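Local coordinates for B-agarase (Saccharophagus degradans, PDB 4BQ2), which hydrolyses agarose-derived substrates as an exo-beta-agarase of glycoside hydrolase family 50, at residues A[280-285]-A[686-691]; A[523-528]-A[550-555]; A[530-535]-A[539-544]; A[639-644]-A[691-696]. One frame throughout, in Å; residues are numbered along the deposited sequence.

Contact 1. Residues A[280-285]-A[686-691]; sequences PYFATG and SVIDNP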
loop_
_atom_site.group_PDB
_atom_site.type_symbol
_atom_site.label_atom_id
_atom_site.label_comp_id
_atom_site.label_asym_id
_atom_site.label_seq_id
_atom_site.Cartn_x
_atom_site.Cartn_y
_atom_site.Cartn_z
ATOM N N PRO A 280 -22.521 4.376 -20.113
ATOM C CA PRO A 280 -22.013 4.687 -18.788
ATOM C C PRO A 280 -20.966 3.634 -18.393
ATOM O O PRO A 280 -21.111 2.458 -18.762
ATOM C CB PRO A 280 -23.258 4.593 -17.887
ATOM C CG PRO A 280 -24.436 4.791 -18.816
ATOM C CD PRO A 280 -23.999 4.235 -20.138
ATOM N N TYR A 281 -19.939 4.069 -17.674
ATOM C CA TYR A 281 -18.805 3.205 -17.346
ATOM C C TYR A 281 -18.384 3.389 -15.881
ATOM O O TYR A 281 -18.491 4.484 -15.322
ATOM C CB TYR A 281 -17.635 3.512 -18.319
ATOM C CG TYR A 281 -16.374 2.645 -18.166
ATOM C CD1 TYR A 281 -16.278 1.397 -18.771
ATOM C CD2 TYR A 281 -15.287 3.104 -17.428
ATOM C CE1 TYR A 281 -15.125 0.626 -18.656
ATOM C CE2 TYR A 281 -14.130 2.334 -17.277
ATOM C CZ TYR A 281 -14.058 1.104 -17.886
ATOM O OH TYR A 281 -12.904 0.353 -17.746
ATOM N N PHE A 282 -17.861 2.319 -15.280
ATOM C CA PHE A 282 -17.437 2.305 -13.878
ATOM C C PHE A 282 -16.229 1.349 -13.829
ATOM O O PHE A 282 -16.296 0.207 -14.320
ATOM C CB PHE A 282 -18.578 1.862 -12.945
ATOM C CG PHE A 282 -18.221 1.914 -11.467
ATOM C CD1 PHE A 282 -17.648 0.803 -10.830
ATOM C CD2 PHE A 282 -18.470 3.053 -10.716
ATOM C CE1 PHE A 282 -17.322 0.848 -9.477
ATOM C CE2 PHE A 282 -18.150 3.121 -9.360
ATOM C CZ PHE A 282 -17.568 2.013 -8.730
ATOM N N ALA A 283 -15.105 1.861 -13.320
ATOM C CA ALA A 283 -13.854 1.153 -13.451
ATOM C C ALA A 283 -13.618 0.176 -12.298
ATOM O O ALA A 283 -13.621 0.570 -11.130
ATOM C CB ALA A 283 -12.707 2.161 -13.553
ATOM N N THR A 284 -13.440 -1.097 -12.634
ATOM C CA THR A 284 -13.006 -2.083 -11.672
ATOM C C THR A 284 -11.848 -2.836 -12.290
ATOM O O THR A 284 -11.761 -2.946 -13.516
ATOM C CB THR A 284 -14.141 -3.055 -11.297
ATOM O OG1 THR A 284 -14.563 -3.757 -12.486
ATOM C CG2 THR A 284 -15.338 -2.282 -10.652
ATOM N N GLY A 285 -10.945 -3.336 -11.451
ATOM C CA GLY A 285 -9.795 -4.107 -11.964
ATOM C C GLY A 285 -8.643 -4.131 -10.967
ATOM O O GLY A 285 -8.794 -3.690 -9.800
ATOM N N SER A 686 -19.148 0.086 -0.460
ATOM C CA SER A 686 -18.887 1.429 0.018
ATOM C C SER A 686 -18.522 2.383 -1.144
ATOM O O SER A 686 -18.942 3.565 -1.169
ATOM C CB SER A 686 -17.736 1.369 1.042
ATOM O OG SER A 686 -17.643 2.568 1.754
ATOM N N VAL A 687 -17.697 1.898 -2.074
ATOM C CA VAL A 687 -17.369 2.689 -3.263
ATOM C C VAL A 687 -18.603 2.922 -4.133
ATOM O O VAL A 687 -18.874 4.058 -4.556
ATOM C CB VAL A 687 -16.239 2.052 -4.094
ATOM C CG1 VAL A 687 -15.856 2.978 -5.245
ATOM C CG2 VAL A 687 -15.018 1.795 -3.197
ATOM N N ILE A 688 -19.310 1.835 -4.430
ATOM C CA ILE A 688 -20.512 1.875 -5.240
ATOM C C ILE A 688 -21.523 2.886 -4.663
ATOM O O ILE A 688 -22.088 3.692 -5.410
ATOM C CB ILE A 688 -21.109 0.465 -5.374
ATOM C CG1 ILE A 688 -20.205 -0.402 -6.263
ATOM C CG2 ILE A 688 -22.503 0.499 -5.963
ATOM C CD1 ILE A 688 -20.494 -1.881 -6.149
ATOM N N ASP A 689 -21.685 2.885 -3.340
ATOM C CA ASP A 689 -22.604 3.811 -2.669
ATOM C C ASP A 689 -22.174 5.293 -2.610
ATOM O O ASP A 689 -22.958 6.124 -2.166
ATOM C CB ASP A 689 -22.873 3.357 -1.216
ATOM C CG ASP A 689 -23.642 2.037 -1.136
ATOM O OD1 ASP A 689 -24.120 1.556 -2.171
ATOM O OD2 ASP A 689 -23.743 1.474 -0.024
ATOM N N ASN A 690 -20.914 5.597 -2.919
ATOM C CA ASN A 690 -20.434 6.960 -2.810
ATOM C C ASN A 690 -20.591 7.628 -4.197
ATOM O O ASN A 690 -19.998 7.170 -5.164
ATOM C CB ASN A 690 -18.978 6.979 -2.305
ATOM C CG ASN A 690 -18.488 8.387 -2.047
ATOM O OD1 ASN A 690 -18.606 9.237 -2.930
ATOM N ND2 ASN A 690 -17.971 8.660 -0.835
ATOM N N PRO A 691 -21.417 8.686 -4.298
ATOM C CA PRO A 691 -21.723 9.274 -5.608
ATOM C C PRO A 691 -20.533 9.952 -6.300
ATOM O O PRO A 691 -20.630 10.262 -7.482
ATOM C CB PRO A 691 -22.826 10.303 -5.289
ATOM C CG PRO A 691 -22.690 10.598 -3.838
ATOM C CD PRO A 691 -22.133 9.357 -3.195
#

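Contact 2. Residues A[523-528]-A[550-555]; sequences AFSKLL and AEFDLG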
loop_
_atom_site.group_PDB
_atom_site.type_symbol
_atom_site.label_atom_id
_atom_site.label_comp_id
_atom_site.label_asym_id
_atom_site.label_seq_id
_atom_site.Cartn_x
_atom_site.Cartn_y
_atom_site.Cartn_z
ATOM N N ALA A 523 9.823 31.101 -5.384
ATOM C CA ALA A 523 8.377 31.282 -5.529
ATOM C C ALA A 523 7.754 31.615 -4.166
ATOM O O ALA A 523 6.917 32.512 -4.084
ATOM C CB ALA A 523 7.734 30.017 -6.098
ATOM N N PHE A 524 8.155 30.903 -3.109
ATOM C CA PHE A 524 7.540 31.123 -1.777
ATOM C C PHE A 524 7.855 32.533 -1.280
ATOM O O PHE A 524 6.975 33.218 -0.748
ATOM C CB PHE A 524 8.020 30.131 -0.707
ATOM C CG PHE A 524 7.497 28.736 -0.857
ATOM C CD1 PHE A 524 6.544 28.420 -1.804
ATOM C CD2 PHE A 524 7.928 27.721 0.023
ATOM C CE1 PHE A 524 6.054 27.120 -1.908
ATOM C CE2 PHE A 524 7.433 26.424 -0.068
ATOM C CZ PHE A 524 6.496 26.126 -1.053
ATOM N N SER A 525 9.101 32.940 -1.461
ATOM C CA SER A 525 9.560 34.298 -1.112
ATOM C C SER A 525 8.750 35.397 -1.811
ATOM O O SER A 525 8.321 36.364 -1.164
ATOM C CB SER A 525 11.036 34.432 -1.437
ATOM O OG SER A 525 11.501 35.717 -1.078
ATOM N N LYS A 526 8.471 35.206 -3.108
ATOM C CA LYS A 526 7.637 36.151 -3.888
ATOM C C LYS A 526 6.228 36.308 -3.319
ATOM O O LYS A 526 5.687 37.429 -3.230
ATOM C CB LYS A 526 7.517 35.729 -5.362
ATOM C CG LYS A 526 8.787 35.796 -6.195
ATOM C CD LYS A 526 8.453 35.653 -7.685
ATOM C CE LYS A 526 9.670 35.274 -8.522
ATOM N NZ LYS A 526 10.143 33.878 -8.270
ATOM N N LEU A 527 5.613 35.182 -2.972
ATOM C CA LEU A 527 4.269 35.201 -2.435
ATOM C C LEU A 527 4.203 35.928 -1.109
ATOM O O LEU A 527 3.235 36.626 -0.841
ATOM C CB LEU A 527 3.714 33.782 -2.277
ATOM C CG LEU A 527 3.368 33.062 -3.593
ATOM C CD1 LEU A 527 3.202 31.574 -3.314
ATOM C CD2 LEU A 527 2.119 33.636 -4.267
ATOM N N LEU A 528 5.210 35.726 -0.269
ATOM C CA LEU A 528 5.229 36.354 1.066
ATOM C C LEU A 528 5.566 37.846 0.976
ATOM O O LEU A 528 5.047 38.663 1.759
ATOM C CB LEU A 528 6.210 35.643 1.989
ATOM C CG LEU A 528 5.811 34.245 2.473
ATOM C CD1 LEU A 528 7.070 33.559 2.948
ATOM C CD2 LEU A 528 4.788 34.315 3.597
ATOM N N ALA A 550 16.506 40.372 2.499
ATOM C CA ALA A 550 17.729 39.687 2.122
ATOM C C ALA A 550 18.153 38.660 3.176
ATOM O O ALA A 550 18.590 37.553 2.823
ATOM C CB ALA A 550 18.840 40.682 1.828
ATOM N N GLU A 551 18.000 39.000 4.460
ATOM C CA GLU A 551 18.220 38.013 5.530
ATOM C C GLU A 551 17.147 36.917 5.506
ATOM O O GLU A 551 17.427 35.734 5.720
ATOM C CB GLU A 551 18.266 38.661 6.919
ATOM C CG GLU A 551 18.780 37.711 7.999
ATOM C CD GLU A 551 19.029 38.379 9.359
ATOM O OE1 GLU A 551 18.343 39.369 9.717
ATOM O OE2 GLU A 551 19.927 37.894 10.075
ATOM N N PHE A 552 15.902 37.317 5.263
ATOM C CA PHE A 552 14.831 36.343 5.116
ATOM C C PHE A 552 15.201 35.324 4.020
ATOM O O PHE A 552 15.015 34.104 4.193
ATOM C CB PHE A 552 13.522 37.037 4.749
ATOM C CG PHE A 552 12.436 36.076 4.387
ATOM C CD1 PHE A 552 11.677 35.474 5.380
ATOM C CD2 PHE A 552 12.220 35.729 3.059
ATOM C CE1 PHE A 552 10.682 34.571 5.055
ATOM C CE2 PHE A 552 11.227 34.815 2.725
ATOM C CZ PHE A 552 10.455 34.244 3.726
ATOM N N ASP A 553 15.738 35.831 2.911
ATOM C CA ASP A 553 16.110 34.989 1.757
ATOM C C ASP A 553 17.360 34.139 1.927
ATOM O O ASP A 553 17.776 33.450 0.980
ATOM C CB ASP A 553 16.186 35.812 0.475
ATOM C CG ASP A 553 14.797 36.181 -0.059
ATOM O OD1 ASP A 553 13.806 35.457 0.241
ATOM O OD2 ASP A 553 14.695 37.200 -0.774
ATOM N N LEU A 554 17.951 34.175 3.124
ATOM C CA LEU A 554 19.029 33.238 3.483
ATOM C C LEU A 554 18.482 31.925 4.022
ATOM O O LEU A 554 19.226 30.967 4.189
ATOM C CB LEU A 554 19.957 33.830 4.557
ATOM C CG LEU A 554 20.682 35.142 4.269
ATOM C CD1 LEU A 554 21.291 35.652 5.575
ATOM C CD2 LEU A 554 21.731 34.977 3.180
ATOM N N GLY A 555 17.185 31.887 4.315
ATOM C CA GLY A 555 16.602 30.744 4.983
ATOM C C GLY A 555 16.293 31.083 6.426
ATOM O O GLY A 555 17.107 31.675 7.125
#

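Contact 3. Residues A[530-535]-A[539-544]; sequences AKYKTI and NNAWGL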
loop_
_atom_site.group_PDB
_atom_site.type_symbol
_atom_site.label_atom_id
_atom_site.label_comp_id
_atom_site.label_asym_id
_atom_site.label_seq_id
_atom_site.Cartn_x
_atom_site.Cartn_y
_atom_site.Cartn_z
ATOM N N ALA A 530 4.579 39.646 -1.603
ATOM C CA ALA A 530 3.349 40.246 -2.080
ATOM C C ALA A 530 2.345 40.353 -0.931
ATOM O O ALA A 530 1.603 41.323 -0.872
ATOM C CB ALA A 530 2.757 39.478 -3.258
ATOM N N LYS A 531 2.350 39.382 -0.012
ATOM C CA LYS A 531 1.388 39.374 1.099
ATOM C C LYS A 531 1.696 40.492 2.109
ATOM O O LYS A 531 0.813 41.267 2.450
ATOM C CB LYS A 531 1.364 38.001 1.801
ATOM C CG LYS A 531 0.465 37.927 3.023
ATOM C CD LYS A 531 0.159 36.500 3.452
ATOM C CE LYS A 531 -0.696 36.476 4.717
ATOM N NZ LYS A 531 -0.885 35.112 5.311
ATOM N N TYR A 532 2.947 40.568 2.554
ATOM C CA TYR A 532 3.350 41.377 3.730
ATOM C C TYR A 532 3.949 42.725 3.354
ATOM O O TYR A 532 3.918 43.656 4.157
ATOM C CB TYR A 532 4.357 40.620 4.603
ATOM C CG TYR A 532 3.725 39.508 5.404
ATOM C CD1 TYR A 532 2.888 39.789 6.493
ATOM C CD2 TYR A 532 3.946 38.171 5.064
ATOM C CE1 TYR A 532 2.274 38.773 7.217
ATOM C CE2 TYR A 532 3.351 37.147 5.782
ATOM C CZ TYR A 532 2.521 37.452 6.864
ATOM O OH TYR A 532 1.927 36.445 7.562
ATOM N N LYS A 533 4.503 42.794 2.136
ATOM C CA LYS A 533 5.176 43.984 1.554
ATOM C C LYS A 533 6.519 44.275 2.227
ATOM O O LYS A 533 7.561 44.273 1.576
ATOM C CB LYS A 533 4.282 45.248 1.497
ATOM C CG LYS A 533 2.793 45.036 1.226
ATOM C CD LYS A 533 2.473 44.573 -0.190
ATOM C CE LYS A 533 0.983 44.330 -0.337
ATOM N NZ LYS A 533 0.648 43.949 -1.734
ATOM N N THR A 534 6.492 44.462 3.546
ATOM C CA THR A 534 7.673 44.874 4.281
ATOM C C THR A 534 8.095 43.739 5.190
ATOM O O THR A 534 7.237 42.996 5.698
ATOM C CB THR A 534 7.373 46.104 5.182
ATOM O OG1 THR A 534 6.428 45.728 6.183
ATOM C CG2 THR A 534 6.783 47.267 4.378
ATOM N N ILE A 535 9.402 43.625 5.421
ATOM C CA ILE A 535 9.908 42.645 6.370
ATOM C C ILE A 535 9.339 42.925 7.771
ATOM O O ILE A 535 9.285 42.022 8.600
ATOM C CB ILE A 535 11.463 42.571 6.382
ATOM C CG1 ILE A 535 11.989 41.305 7.089
ATOM C CG2 ILE A 535 12.071 43.799 7.040
ATOM C CD1 ILE A 535 11.586 39.981 6.443
ATOM N N ASN A 539 7.934 40.121 10.154
ATOM C CA ASN A 539 8.476 40.012 11.517
ATOM C C ASN A 539 7.413 39.952 12.595
ATOM O O ASN A 539 7.501 39.137 13.517
ATOM C CB ASN A 539 9.402 41.181 11.831
ATOM C CG ASN A 539 10.794 40.981 11.283
ATOM O OD1 ASN A 539 11.288 39.858 11.187
ATOM N ND2 ASN A 539 11.442 42.075 10.932
ATOM N N ASN A 540 6.420 40.829 12.491
ATOM C CA ASN A 540 5.366 40.849 13.490
ATOM C C ASN A 540 4.435 39.666 13.339
ATOM O O ASN A 540 3.908 39.186 14.319
ATOM C CB ASN A 540 4.573 42.156 13.451
ATOM C CG ASN A 540 5.200 43.247 14.310
ATOM O OD1 ASN A 540 5.749 42.988 15.394
ATOM N ND2 ASN A 540 5.108 44.480 13.834
ATOM N N ALA A 541 4.223 39.205 12.109
ATOM C CA ALA A 541 3.373 38.028 11.904
ATOM C C ALA A 541 4.037 36.759 12.460
ATOM O O ALA A 541 3.370 35.923 13.092
ATOM C CB ALA A 541 2.980 37.870 10.438
ATOM N N TRP A 542 5.350 36.655 12.293
ATOM C CA TRP A 542 6.067 35.442 12.678
ATOM C C TRP A 542 6.733 35.547 14.021
ATOM O O TRP A 542 7.341 34.579 14.491
ATOM C CB TRP A 542 7.109 35.077 11.617
ATOM C CG TRP A 542 6.501 34.595 10.316
ATOM C CD1 TRP A 542 5.202 34.708 9.920
ATOM C CD2 TRP A 542 7.200 33.964 9.231
ATOM N NE1 TRP A 542 5.044 34.161 8.664
ATOM C CE2 TRP A 542 6.256 33.693 8.226
ATOM C CE3 TRP A 542 8.537 33.589 9.026
ATOM C CZ2 TRP A 542 6.607 33.074 7.007
ATOM C CZ3 TRP A 542 8.889 32.978 7.822
ATOM C CH2 TRP A 542 7.922 32.723 6.830
ATOM N N GLY A 543 6.598 36.719 14.640
ATOM C CA GLY A 543 7.260 37.009 15.912
ATOM C C GLY A 543 8.775 37.020 15.778
ATOM O O GLY A 543 9.474 36.614 16.690
ATOM N N LEU A 544 9.292 37.482 14.640
ATOM C CA LEU A 544 10.742 37.454 14.389
ATOM C C LEU A 544 11.355 38.861 14.337
ATOM O O LEU A 544 10.642 39.859 14.437
ATOM C CB LEU A 544 11.035 36.711 13.072
ATOM C CG LEU A 544 10.764 35.210 12.921
ATOM C CD1 LEU A 544 11.092 34.750 11.509
ATOM C CD2 LEU A 544 11.560 34.394 13.927
#

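Contact 4. Residues A[639-644]-A[691-696]; sequences AFLAEL and PYFVGA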
loop_
_atom_site.group_PDB
_atom_site.type_symbol
_atom_site.label_atom_id
_atom_site.label_comp_id
_atom_site.label_asym_id
_atom_site.label_seq_id
_atom_site.Cartn_x
_atom_site.Cartn_y
_atom_site.Cartn_z
ATOM N N ALA A 639 -16.444 13.120 3.640
ATOM C CA ALA A 639 -17.471 14.163 3.515
ATOM C C ALA A 639 -16.992 15.358 2.679
ATOM O O ALA A 639 -17.801 16.009 2.008
ATOM C CB ALA A 639 -17.910 14.619 4.908
ATOM N N PHE A 640 -15.692 15.623 2.721
ATOM C CA PHE A 640 -15.063 16.692 1.946
ATOM C C PHE A 640 -15.297 16.597 0.433
ATOM O O PHE A 640 -15.268 17.608 -0.261
ATOM C CB PHE A 640 -13.559 16.770 2.246
ATOM C CG PHE A 640 -12.734 15.653 1.599
ATOM C CD1 PHE A 640 -12.202 15.805 0.309
ATOM C CD2 PHE A 640 -12.512 14.441 2.272
ATOM C CE1 PHE A 640 -11.448 14.799 -0.267
ATOM C CE2 PHE A 640 -11.774 13.420 1.683
ATOM C CZ PHE A 640 -11.247 13.598 0.411
ATOM N N LEU A 641 -15.529 15.389 -0.070
ATOM C CA LEU A 641 -15.703 15.156 -1.517
ATOM C C LEU A 641 -16.847 15.976 -2.093
ATOM O O LEU A 641 -16.790 16.349 -3.252
ATOM C CB LEU A 641 -16.008 13.677 -1.812
ATOM C CG LEU A 641 -14.834 12.720 -1.486
ATOM C CD1 LEU A 641 -15.349 11.300 -1.657
ATOM C CD2 LEU A 641 -13.642 12.983 -2.397
ATOM N N ALA A 642 -17.886 16.195 -1.284
ATOM C CA ALA A 642 -19.105 16.906 -1.743
ATOM C C ALA A 642 -18.824 18.333 -2.150
ATOM O O ALA A 642 -19.345 18.792 -3.162
ATOM C CB ALA A 642 -20.213 16.871 -0.681
ATOM N N GLU A 643 -18.004 19.035 -1.375
ATOM C CA GLU A 643 -17.651 20.405 -1.724
ATOM C C GLU A 643 -16.795 20.464 -3.000
ATOM O O GLU A 643 -16.918 21.418 -3.778
ATOM C CB GLU A 643 -16.933 21.122 -0.565
ATOM C CG GLU A 643 -16.540 22.573 -0.882
ATOM C CD GLU A 643 -15.088 22.896 -0.509
ATOM O OE1 GLU A 643 -14.130 22.345 -1.144
ATOM O OE2 GLU A 643 -14.891 23.714 0.436
ATOM N N LEU A 644 -15.928 19.470 -3.223
ATOM C CA LEU A 644 -15.119 19.459 -4.442
ATOM C C LEU A 644 -15.980 19.145 -5.649
ATOM O O LEU A 644 -15.768 19.706 -6.711
ATOM C CB LEU A 644 -14.017 18.389 -4.354
ATOM C CG LEU A 644 -13.000 18.514 -3.240
ATOM C CD1 LEU A 644 -12.060 17.317 -3.276
ATOM C CD2 LEU A 644 -12.218 19.797 -3.425
ATOM N N PRO A 691 -21.417 8.686 -4.298
ATOM C CA PRO A 691 -21.723 9.274 -5.608
ATOM C C PRO A 691 -20.533 9.952 -6.300
ATOM O O PRO A 691 -20.630 10.262 -7.482
ATOM C CB PRO A 691 -22.826 10.303 -5.289
ATOM C CG PRO A 691 -22.690 10.598 -3.838
ATOM C CD PRO A 691 -22.133 9.357 -3.195
ATOM N N TYR A 692 -19.438 10.201 -5.576
ATOM C CA TYR A 692 -18.239 10.813 -6.146
ATOM C C TYR A 692 -17.275 9.846 -6.833
ATOM O O TYR A 692 -16.430 10.281 -7.616
ATOM C CB TYR A 692 -17.534 11.685 -5.089
ATOM C CG TYR A 692 -18.538 12.722 -4.625
ATOM C CD1 TYR A 692 -18.875 13.781 -5.462
ATOM C CD2 TYR A 692 -19.245 12.570 -3.412
ATOM C CE1 TYR A 692 -19.848 14.713 -5.093
ATOM C CE2 TYR A 692 -20.222 13.508 -3.024
ATOM C CZ TYR A 692 -20.519 14.559 -3.883
ATOM O OH TYR A 692 -21.458 15.497 -3.545
ATOM N N PHE A 693 -17.403 8.545 -6.570
ATOM C CA PHE A 693 -16.421 7.594 -7.128
ATOM C C PHE A 693 -16.855 6.998 -8.425
ATOM O O PHE A 693 -17.987 6.551 -8.546
ATOM C CB PHE A 693 -16.049 6.503 -6.092
ATOM C CG PHE A 693 -15.097 7.021 -5.077
ATOM C CD1 PHE A 693 -13.730 7.039 -5.343
ATOM C CD2 PHE A 693 -15.558 7.558 -3.885
ATOM C CE1 PHE A 693 -12.824 7.558 -4.427
ATOM C CE2 PHE A 693 -14.655 8.067 -2.951
ATOM C CZ PHE A 693 -13.288 8.075 -3.223
ATOM N N VAL A 694 -15.959 7.044 -9.403
ATOM C CA VAL A 694 -16.179 6.366 -10.680
ATOM C C VAL A 694 -15.489 5.016 -10.866
ATOM O O VAL A 694 -15.571 4.416 -11.950
ATOM C CB VAL A 694 -15.866 7.272 -11.882
ATOM C CG1 VAL A 694 -16.618 8.612 -11.712
ATOM C CG2 VAL A 694 -14.342 7.486 -12.033
ATOM N N GLY A 695 -14.841 4.533 -9.815
ATOM C CA GLY A 695 -14.211 3.207 -9.853
ATOM C C GLY A 695 -13.276 2.955 -8.675
ATOM O O GLY A 695 -13.024 3.832 -7.853
ATOM N N ALA A 696 -12.726 1.750 -8.634
ATOM C CA ALA A 696 -11.788 1.340 -7.572
ATOM C C ALA A 696 -10.947 0.178 -8.091
ATOM O O ALA A 696 -11.496 -0.803 -8.598
ATOM C CB ALA A 696 -12.566 0.879 -6.346
HETATM O O HOH W 1 -21.464 17.910 -4.577
#

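Contact 1. Residues A[280-285]-A[686-691]
Phe282 and Ile688 mark the closest approach of the two backbones, yet their CA atoms stay 9.2 Å apart, so segments 280-285 and 686-691 meet through side chains alone. Phe282 spans most of the gap. Its CB points at the helix end, and with CG anti to the backbone N (chi1 -176°) the ring reaches outward from the break in strand 280-287 until CZ faces Val687 and Ile688. Phe282 CZ comes to 4.0 Å from Val687 CG1, and this methyl sits at the rim of the ring, close to the ring plane. Phe282 CZ also lies 4.3 Å from Ile688 CG1, which approaches obliquely. Val687 offers that branch because CG1 is the one anti to its backbone N (chi1 -175°). The fit is wholly apolar, with the leading end of one aromatic ring set against two successive residues of the helix. Behind them the chain is already turning away: Asn690 N reaches back to Val687 O at 3.0 Å, and the segment then runs on toward Pro691.

All three touching residues are buried. The contact belongs to the beta/alpha barrel expected of this glycosidase family, where helix 673-688 forms the crossover between the parallel strands 648-652 and 693-699. Strand 280-287 pairs with 693-699 on its other side, and Phe282 therefore meets the helix that leads into the neighbouring strand. Met272 of strand 270-274 and Ile742 and Arg746 of helix 742-746 also pack on Phe282, while Val687 rests on Phe693 and Ala696 of strand 693-699.

Contact 2. Residues A[523-528]-A[550-555]
Ser525 and Asp553 join helix 519-532 to the turn that ends the short helix 549-552. Ser525 holds its hydroxyl anti to the backbone N (chi1 -179°), which extends OG from the helix surface toward the turn. Asp553 answers with CG anti to its carbonyl carbon (chi1 -75°), bringing the carboxylate back to the helix. Ser525 OG donates to Asp553 OD1 at 2.7 Å, and OD1 accepts with its syn lone pair, on the side of the other oxygen.

Phe552 lies next to this bond. Its ring extends toward the same helix; Ser525 OG is at the ring edge, near its plane, 3.9 Å from Phe552 CE2. One helical turn on, Leu528 CD1 closes to 3.5 Å of Phe552 CZ, the two side chains crossing nearly at right angles.

Outside the segments, Arg521 makes a cation-pi contact with Phe552, and Lys529 forms a salt bridge with Asp553 OD2. The chemistry is therefore split: an apolar patch around Phe552 and Leu528, bordered by a carboxylate that takes a hydroxyl on one oxygen and an ammonium on the other, an environment that would favour its ionised form.

Contact 3. Residues A[530-535]-A[539-544]
Tyr532, the last residue of helix 519-532, reaches over to Ala541 and Trp542 of the next helix, while Ile535 and Asn539 are tied within that helix's first turn. Tyr532 CB already points at segment 539-544, and chi1 of -74°, with CG anti to the carbonyl carbon, carries the ring on toward Ala541. One ring face carries Lys531 CG, 4.0 Å above the plane and nearer the ring's margin. Farther out the Ala541 methyl approaches obliquely: Tyr532 CE1 is 3.4 Å and Tyr532 CZ 3.6 Å from Ala541 CB. At the tip, Tyr532 OH is also 3.4 Å from Ala541 CB and lies 4.0 Å from Trp542 NE1. Tyrosine and tryptophan cross at about a right angle without bonding to each other; both give their polar ends to Asp570 OD2 on helix 565-593.

The chain changes direction between the helices. Lys533 has positive phi and sends NZ back to Ala530 O, and Thr534 is the N-cap, its OG1 bonded to Ala537 N. Asn539 N then donates to Ile535 O at 2.8 Å, nearly straight at 166° on the hydrogen, as an ordinary helical i to i+4 bond. Asn539 OD1 accepts from Leu546 N in the loop that follows.

The polar ends of Lys531, Tyr532 and Trp542 converge on one carboxylate. Asp570 OD2 is bonded to both the Tyr532 hydroxyl and the Trp542 indole N-H, and OD1 forms a salt bridge with Lys531, a setting that would stabilise its negative charge and that ties three helices together.

Contact 4. Residues A[639-644]-A[691-696]
Tyr692, Phe693 and Leu641 all carry CG anti to the carbonyl carbon (chi1 -58°, -77° and -66°), which lets the two rings receive the leucine. Tyr692 and Phe693 stand where the chain enters strand 693-699 of what is, by family, probably a beta/alpha barrel, and Leu641 lies on the short helix 641-644 that leads toward the adjacent parallel strand 648-652.

Leu641 divides its side chain between the rings. Leu641 CB is 3.8 Å from Tyr692 CD2, the two side chains running antiparallel alongside each other. Leu641 CD1 goes farther and comes to 3.6 Å of Phe693 CE2, with the leucine crossing the phenylalanine side chain at about a right angle. The tyrosine ring also backs onto the helix main chain: Leu641 O and Ala642 N both lie over one of its faces, each 3.9 Å above the plane and displaced from the ring centre. Deeper in, Phe693 packs on Ser648 and Ile650 of strand 648-652.

The phenol end emerges beside Ala642, where Tyr692 OH is 3.4 Å from Ala642 CB. A single water completes the join, donating to Ala642 O at 2.7 Å and hydrogen-bonded to Tyr692 OH at 2.6 Å.

From the N terminus, strand 280-287 comes first and waits about 400 residues for helix 673-688 to close contact 1. Within that span helix 519-532 opens both contact 2 and contact 3; contact 3 closes first, through helix 535-542, and contact 2 then closes around it at 550-555. These two touch, Phe552 and Trp542 packing together, and their centres lie 45 Å or more from that of contact 1. Contact 4 opens at 639-644 and closes at 691-696, just after contact 1 closes at 686-691, which makes the two cross; they share Pro691, and the paired strands 280-287 and 693-699 join them. One pair fastens an outlying helical cluster, the other the probable barrel's strands and helices.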